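Local structure of protein-tyrosine-phosphatase PTP1 (Arabidopsis thaliana, 6KRW) at residues I107-P112 against P232-C237; Y89-L94 against K276-M281. The protein removes phosphate from phosphotyrosine in target proteins, acting on the MAP kinase MPK6 and, in vitro, inactivating MPK4, and, with MKP1, modulates plant defence responses. One frame throughout, in Å; residues are numbered along the deposited sequence. Where two conformers were deposited one is given.

Contact 1 (I107-P112 against P232-C237); sequences IATQGP and PIIVHC
The first torsions of T109 and H236 put T109 CG2 and H236 CG each between the backbone N and the carbonyl carbon of its own residue (chi1 80° for H236). T109 CG2 thus lies 3.8 Å from H236 CB, with I234 CG2 on hand as well, and T109 OG1 is left anti to its N, bonded to N91 O. I107 and P232 run side by side, I107 CG1 3.8 Å from P232 CB.

Beneath these side chains the strands pair in parallel. I107 bonds the neighbouring strand with both its backbone N and its O: I107 N gives to I233 O at 2.9 Å, while V235 N gives to I107 O at 2.9 Å. T109 N reaches V235 O at 3.2 Å. Further on the pairing gives out: T109 O is buried, has no hydrogen-bond partner in the model and sits against H236 CB.

The H236 ring reaches forward to the carbonyl of the next residue, C237, in the loop. ND1 donates to C237 O at 3.0 Å, in the ring plane and on a lone pair, and Y150 OH bonds NE2, so both nitrogens fix the ring's rotation. P112 CD lies over one face. A beta carbon on G111 would probably crowd C237 O.

C237, the phosphocysteine nucleophile, opens the phosphate-binding P-loop just where 233-236 ends. That strand lies between 106-109 and 131-134, with helix 117-126 packed against I107 and I234, and helix 242-259 against A108 and I233 on the other face.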
loop_
_atom_site.group_PDB
_atom_site.type_symbol
_atom_site.label_atom_id
_atom_site.label_comp_id
_atom_site.label_asym_id
_atom_site.label_seq_id
_atom_site.Cartn_x
_atom_site.Cartn_y
_atom_site.Cartn_z
ATOM N N ILE A 107 -5.656 1.272 -1.703
ATOM C CA ILE A 107 -6.321 0.165 -1.004
ATOM C C ILE A 107 -5.274 -0.629 -0.255
ATOM O O ILE A 107 -4.428 -1.288 -0.915
ATOM C CB ILE A 107 -7.197 -0.682 -1.916
ATOM C CG1 ILE A 107 -8.377 0.135 -2.439
ATOM C CG2 ILE A 107 -7.666 -1.923 -1.196
ATOM C CD1 ILE A 107 -9.180 -0.585 -3.497
ATOM N N ALA A 108 -5.261 -0.528 1.059
ATOM C CA ALA A 108 -4.358 -1.315 1.916
ATOM C C ALA A 108 -5.050 -2.616 2.224
ATOM O O ALA A 108 -6.182 -2.594 2.738
ATOM C CB ALA A 108 -3.981 -0.558 3.155
ATOM N N THR A 109 -4.429 -3.744 1.873
ATOM C CA THR A 109 -5.112 -5.037 2.019
ATOM C C THR A 109 -4.111 -6.104 2.471
ATOM O O THR A 109 -2.904 -5.866 2.398
ATOM C CB THR A 109 -5.848 -5.376 0.718
ATOM O OG1 THR A 109 -6.639 -6.536 0.912
ATOM C CG2 THR A 109 -4.897 -5.610 -0.436
ATOM N N GLN A 110 -4.598 -7.214 2.973
ATOM C CA GLN A 110 -3.749 -8.346 3.398
ATOM C C GLN A 110 -3.285 -9.117 2.163
ATOM O O GLN A 110 -3.854 -8.963 1.094
ATOM C CB GLN A 110 -4.537 -9.270 4.319
ATOM C CG GLN A 110 -5.639 -10.001 3.593
ATOM C CD GLN A 110 -6.517 -10.826 4.495
ATOM O OE1 GLN A 110 -6.420 -10.756 5.722
ATOM N NE2 GLN A 110 -7.326 -11.665 3.869
ATOM N N GLY A 111 -2.207 -9.861 2.344
ATOM C CA GLY A 111 -1.758 -10.787 1.280
ATOM C C GLY A 111 -2.895 -11.802 1.135
ATOM O O GLY A 111 -3.336 -12.393 2.125
ATOM N N PRO A 112 -3.541 -12.026 -0.066
ATOM C CA PRO A 112 -4.708 -12.904 -0.271
ATOM C C PRO A 112 -4.481 -14.338 0.203
ATOM O O PRO A 112 -3.375 -14.872 0.055
ATOM C CB PRO A 112 -4.970 -12.875 -1.779
ATOM C CG PRO A 112 -4.403 -11.544 -2.199
ATOM C CD PRO A 112 -3.239 -11.273 -1.284
ATOM N N PRO A 232 -7.507 3.518 -7.387
ATOM C CA PRO A 232 -6.678 3.291 -6.217
ATOM C C PRO A 232 -5.483 2.380 -6.534
ATOM O O PRO A 232 -5.596 1.471 -7.315
ATOM C CB PRO A 232 -7.614 2.632 -5.189
ATOM C CG PRO A 232 -9.009 2.867 -5.719
ATOM C CD PRO A 232 -8.855 2.958 -7.232
ATOM N N ILE A 233 -4.366 2.664 -5.882
ATOM C CA ILE A 233 -3.171 1.777 -5.896
ATOM C C ILE A 233 -3.333 0.749 -4.790
ATOM O O ILE A 233 -3.441 1.133 -3.624
ATOM C CB ILE A 233 -1.880 2.583 -5.711
ATOM C CG1 ILE A 233 -1.661 3.519 -6.894
ATOM C CG2 ILE A 233 -0.698 1.668 -5.447
ATOM C CD1 ILE A 233 -0.565 4.505 -6.676
ATOM N N ILE A 234 -3.372 -0.519 -5.151
ATOM C CA ILE A 234 -3.360 -1.594 -4.148
ATOM C C ILE A 234 -1.977 -1.685 -3.544
ATOM O O ILE A 234 -1.011 -1.755 -4.290
ATOM C CB ILE A 234 -3.869 -2.915 -4.724
ATOM C CG1 ILE A 234 -5.361 -2.824 -5.033
ATOM C CG2 ILE A 234 -3.577 -4.045 -3.773
ATOM C CD1 ILE A 234 -5.882 -3.983 -5.866
ATOM N N VAL A 235 -1.885 -1.714 -2.238
ATOM C CA VAL A 235 -0.618 -1.959 -1.514
ATOM C C VAL A 235 -0.854 -3.065 -0.527
ATOM O O VAL A 235 -1.838 -2.987 0.244
ATOM C CB VAL A 235 -0.011 -0.722 -0.853
ATOM C CG1 VAL A 235 1.351 -1.028 -0.273
ATOM C CG2 VAL A 235 0.043 0.473 -1.777
ATOM N N HIS A 236 -0.036 -4.115 -0.565
ATOM C CA HIS A 236 -0.237 -5.210 0.395
ATOM C C HIS A 236 1.105 -5.804 0.801
ATOM O O HIS A 236 2.071 -5.762 0.009
ATOM C CB HIS A 236 -1.188 -6.271 -0.138
ATOM C CG HIS A 236 -0.588 -7.262 -1.093
ATOM N ND1 HIS A 236 0.000 -8.403 -0.622
ATOM C CD2 HIS A 236 -0.629 -7.332 -2.426
ATOM C CE1 HIS A 236 0.418 -9.134 -1.677
ATOM N NE2 HIS A 236 0.058 -8.481 -2.813
ATOM N N CYS A 237 1.147 -6.365 1.981
ATOM C CA CYS A 237 2.276 -7.203 2.439
ATOM C C CYS A 237 1.622 -8.477 2.953
ATOM O O CYS A 237 0.904 -9.113 2.184
ATOM C CB CYS A 237 3.152 -6.457 3.451
ATOM S SG CYS A 237 2.253 -5.618 4.783
#

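Contact 2 (Y89-L94 against K276-M281)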
loop_
_atom_site.group_PDB
_atom_site.type_symbol
_atom_site.label_atom_id
_atom_site.label_comp_id
_atom_site.label_asym_id
_atom_site.label_seq_id
_atom_site.Cartn_x
_atom_site.Cartn_y
_atom_site.Cartn_z
ATOM N N TYR A 89 -17.715 -8.551 1.886
ATOM C CA TYR A 89 -16.515 -8.358 2.725
ATOM C C TYR A 89 -15.228 -8.818 2.012
ATOM O O TYR A 89 -15.121 -9.942 1.518
ATOM C CB TYR A 89 -16.649 -9.109 4.049
ATOM C CG TYR A 89 -15.425 -8.924 4.886
ATOM C CD1 TYR A 89 -15.156 -7.712 5.486
ATOM C CD2 TYR A 89 -14.461 -9.925 4.988
ATOM C CE1 TYR A 89 -13.997 -7.499 6.207
ATOM C CE2 TYR A 89 -13.293 -9.729 5.702
ATOM C CZ TYR A 89 -13.043 -8.508 6.300
ATOM O OH TYR A 89 -11.913 -8.256 7.003
ATOM N N VAL A 90 -14.261 -7.933 2.036
ATOM C CA VAL A 90 -12.843 -8.238 1.756
ATOM C C VAL A 90 -12.002 -7.488 2.780
ATOM O O VAL A 90 -12.377 -6.371 3.204
ATOM C CB VAL A 90 -12.507 -7.905 0.301
ATOM C CG1 VAL A 90 -12.818 -6.495 -0.076
ATOM C CG2 VAL A 90 -11.043 -8.211 -0.013
ATOM N N ASN A 91 -10.898 -8.073 3.217
ATOM C CA ASN A 91 -9.998 -7.430 4.194
ATOM C C ASN A 91 -9.200 -6.365 3.459
ATOM O O ASN A 91 -8.082 -6.642 2.987
ATOM C CB ASN A 91 -9.178 -8.449 4.952
ATOM C CG ASN A 91 -8.474 -7.831 6.133
ATOM O OD1 ASN A 91 -7.940 -6.723 6.042
ATOM N ND2 ASN A 91 -8.447 -8.560 7.242
ATOM N N ALA A 92 -9.759 -5.172 3.327
ATOM C CA ALA A 92 -9.176 -4.120 2.484
ATOM C C ALA A 92 -9.746 -2.786 2.942
ATOM O O ALA A 92 -10.980 -2.738 3.245
ATOM C CB ALA A 92 -9.489 -4.346 1.027
ATOM N N SER A 93 -8.902 -1.783 3.012
ATOM C CA SER A 93 -9.241 -0.446 3.547
ATOM C C SER A 93 -8.903 0.631 2.539
ATOM O O SER A 93 -7.818 0.595 1.927
ATOM C CB SER A 93 -8.429 -0.201 4.794
ATOM O OG SER A 93 -8.651 -1.184 5.768
ATOM N N LEU A 94 -9.772 1.605 2.328
ATOM C CA LEU A 94 -9.459 2.820 1.575
ATOM C C LEU A 94 -8.585 3.759 2.376
ATOM O O LEU A 94 -8.984 4.197 3.477
ATOM C CB LEU A 94 -10.721 3.556 1.166
ATOM C CG LEU A 94 -10.479 4.752 0.262
ATOM C CD1 LEU A 94 -9.908 4.319 -1.078
ATOM C CD2 LEU A 94 -11.752 5.546 0.088
ATOM N N LYS A 276 -6.281 5.957 11.648
ATOM C CA LYS A 276 -7.750 6.155 11.715
ATOM C C LYS A 276 -8.416 5.471 10.530
ATOM O O LYS A 276 -9.637 5.253 10.544
ATOM C CB LYS A 276 -8.064 7.648 11.771
ATOM C CG LYS A 276 -7.677 8.329 13.074
ATOM C CD LYS A 276 -8.446 9.589 13.371
ATOM C CE LYS A 276 -8.567 10.552 12.204
ATOM N NZ LYS A 276 -8.760 11.951 12.680
ATOM N N GLN A 277 -7.608 5.059 9.520
ATOM C CA GLN A 277 -8.137 4.399 8.309
ATOM C C GLN A 277 -7.802 2.899 8.241
ATOM O O GLN A 277 -8.520 2.195 7.542
ATOM C CB GLN A 277 -7.658 5.143 7.055
ATOM C CG GLN A 277 -8.176 6.594 7.047
ATOM C CD GLN A 277 -7.769 7.415 5.848
ATOM O OE1 GLN A 277 -7.216 6.907 4.889
ATOM N NE2 GLN A 277 -8.122 8.684 5.814
ATOM N N ARG A 278 -6.797 2.454 8.973
ATOM C CA ARG A 278 -6.527 0.998 9.067
ATOM C C ARG A 278 -5.673 0.807 10.318
ATOM O O ARG A 278 -4.621 1.457 10.449
ATOM C CB ARG A 278 -5.852 0.421 7.808
ATOM C CG ARG A 278 -5.783 -1.094 7.825
ATOM C CD ARG A 278 -5.281 -1.558 6.444
ATOM N NE ARG A 278 -4.985 -2.990 6.330
ATOM C CZ ARG A 278 -5.861 -3.962 6.170
ATOM N NH1 ARG A 278 -7.164 -3.706 6.100
ATOM N NH2 ARG A 278 -5.461 -5.224 6.063
ATOM N N ILE A 279 -6.127 -0.054 11.208
ATOM C CA ILE A 279 -5.462 -0.218 12.519
ATOM C C ILE A 279 -3.986 -0.572 12.320
ATOM O O ILE A 279 -3.672 -1.484 11.501
ATOM C CB ILE A 279 -6.198 -1.243 13.395
ATOM C CG1 ILE A 279 -5.638 -1.217 14.817
ATOM C CG2 ILE A 279 -6.200 -2.623 12.757
ATOM C CD1 ILE A 279 -6.452 -1.957 15.832
ATOM N N GLY A 280 -3.122 0.129 13.029
ATOM C CA GLY A 280 -1.713 -0.301 13.167
ATOM C C GLY A 280 -0.832 0.047 11.978
ATOM O O GLY A 280 0.304 -0.475 11.903
ATOM N N MET A 281 -1.255 0.900 11.069
ATOM C CA MET A 281 -0.388 1.290 9.928
ATOM C C MET A 281 0.938 1.829 10.467
ATOM O O MET A 281 0.947 2.666 11.319
ATOM C CB MET A 281 -1.092 2.334 9.054
ATOM C CG MET A 281 -2.300 1.775 8.352
ATOM S SD MET A 281 -1.916 0.968 6.778
ATOM C CE MET A 281 -1.859 2.403 5.725
HETATM O O HOH W 1 -10.248 0.173 7.484
#
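R278 meets N91 and S93 with the end of an extended side chain. Its CG stands anti to the backbone N (chi1 -171°), and from there the chain runs out straight to NE, carrying the guanidinium past S93 to the N91 amide. The packed part of the contact is this grip. NH1 and NH2 both donate end-on to one atom, N91 OD1, at 3.1 Å and 2.9 Å; the oxygen lies close to the guanidinium plane, while the amide itself is turned 72° from it. NH1 also gives to S93 OG at 2.9 Å, again near the plane, and the arginine's methylenes lie alongside the serine, CG 3.5 Å from S93 OG. N91 ND2 is held by V68 O and N63 OD1, which fixes the flip of the amide and leaves OD1 facing the arginine.

Toward Q277 and L94, both partly exposed, the contact loosens. A water bridges the segments there, taking a hydrogen from S93 OG at 2.7 Å and donating to Q277 O at 2.7 Å. Q277 OE1 and L94 O are both acceptors and do not bond each other; K96 N gives to the first and N74 ND2 to the second.

R278 has a second job: NE donates to G240 O and NH2 to A239 O, both in the loop that follows the nucleophile. A leucine in its place would probably leave N91 OD1 without its two donors and those loop carbonyls without the bonds that steady them. Tying the Tyr-x-Asn-Ala-Ser stretch, here Y89-S93, through a buried arginine to the backbone of the phosphate-binding P-loop is typical of classical protein tyrosine phosphatases.

Contact 1 is core, its centre about 5 Å from that of the chain, and every touching residue is buried; contact 2, its centre about 11 Å from that of the chain, is also largely buried, only Q277 and L94 being partly exposed. Both reach the same sheet. Strand 92-95 pairs antiparallel with 106-109, A108 O lying 2.9 Å from S93 N, and the chain turns a corner at N91. The chemistry follows position: parallel backbone ladder and aliphatic packing inside, side-chain charge, amide and water where a loop after helix 267-277 meets the edge strand. Contact 1 delivers the nucleophile at a strand end, whereas contact 2 braces the loop beyond it.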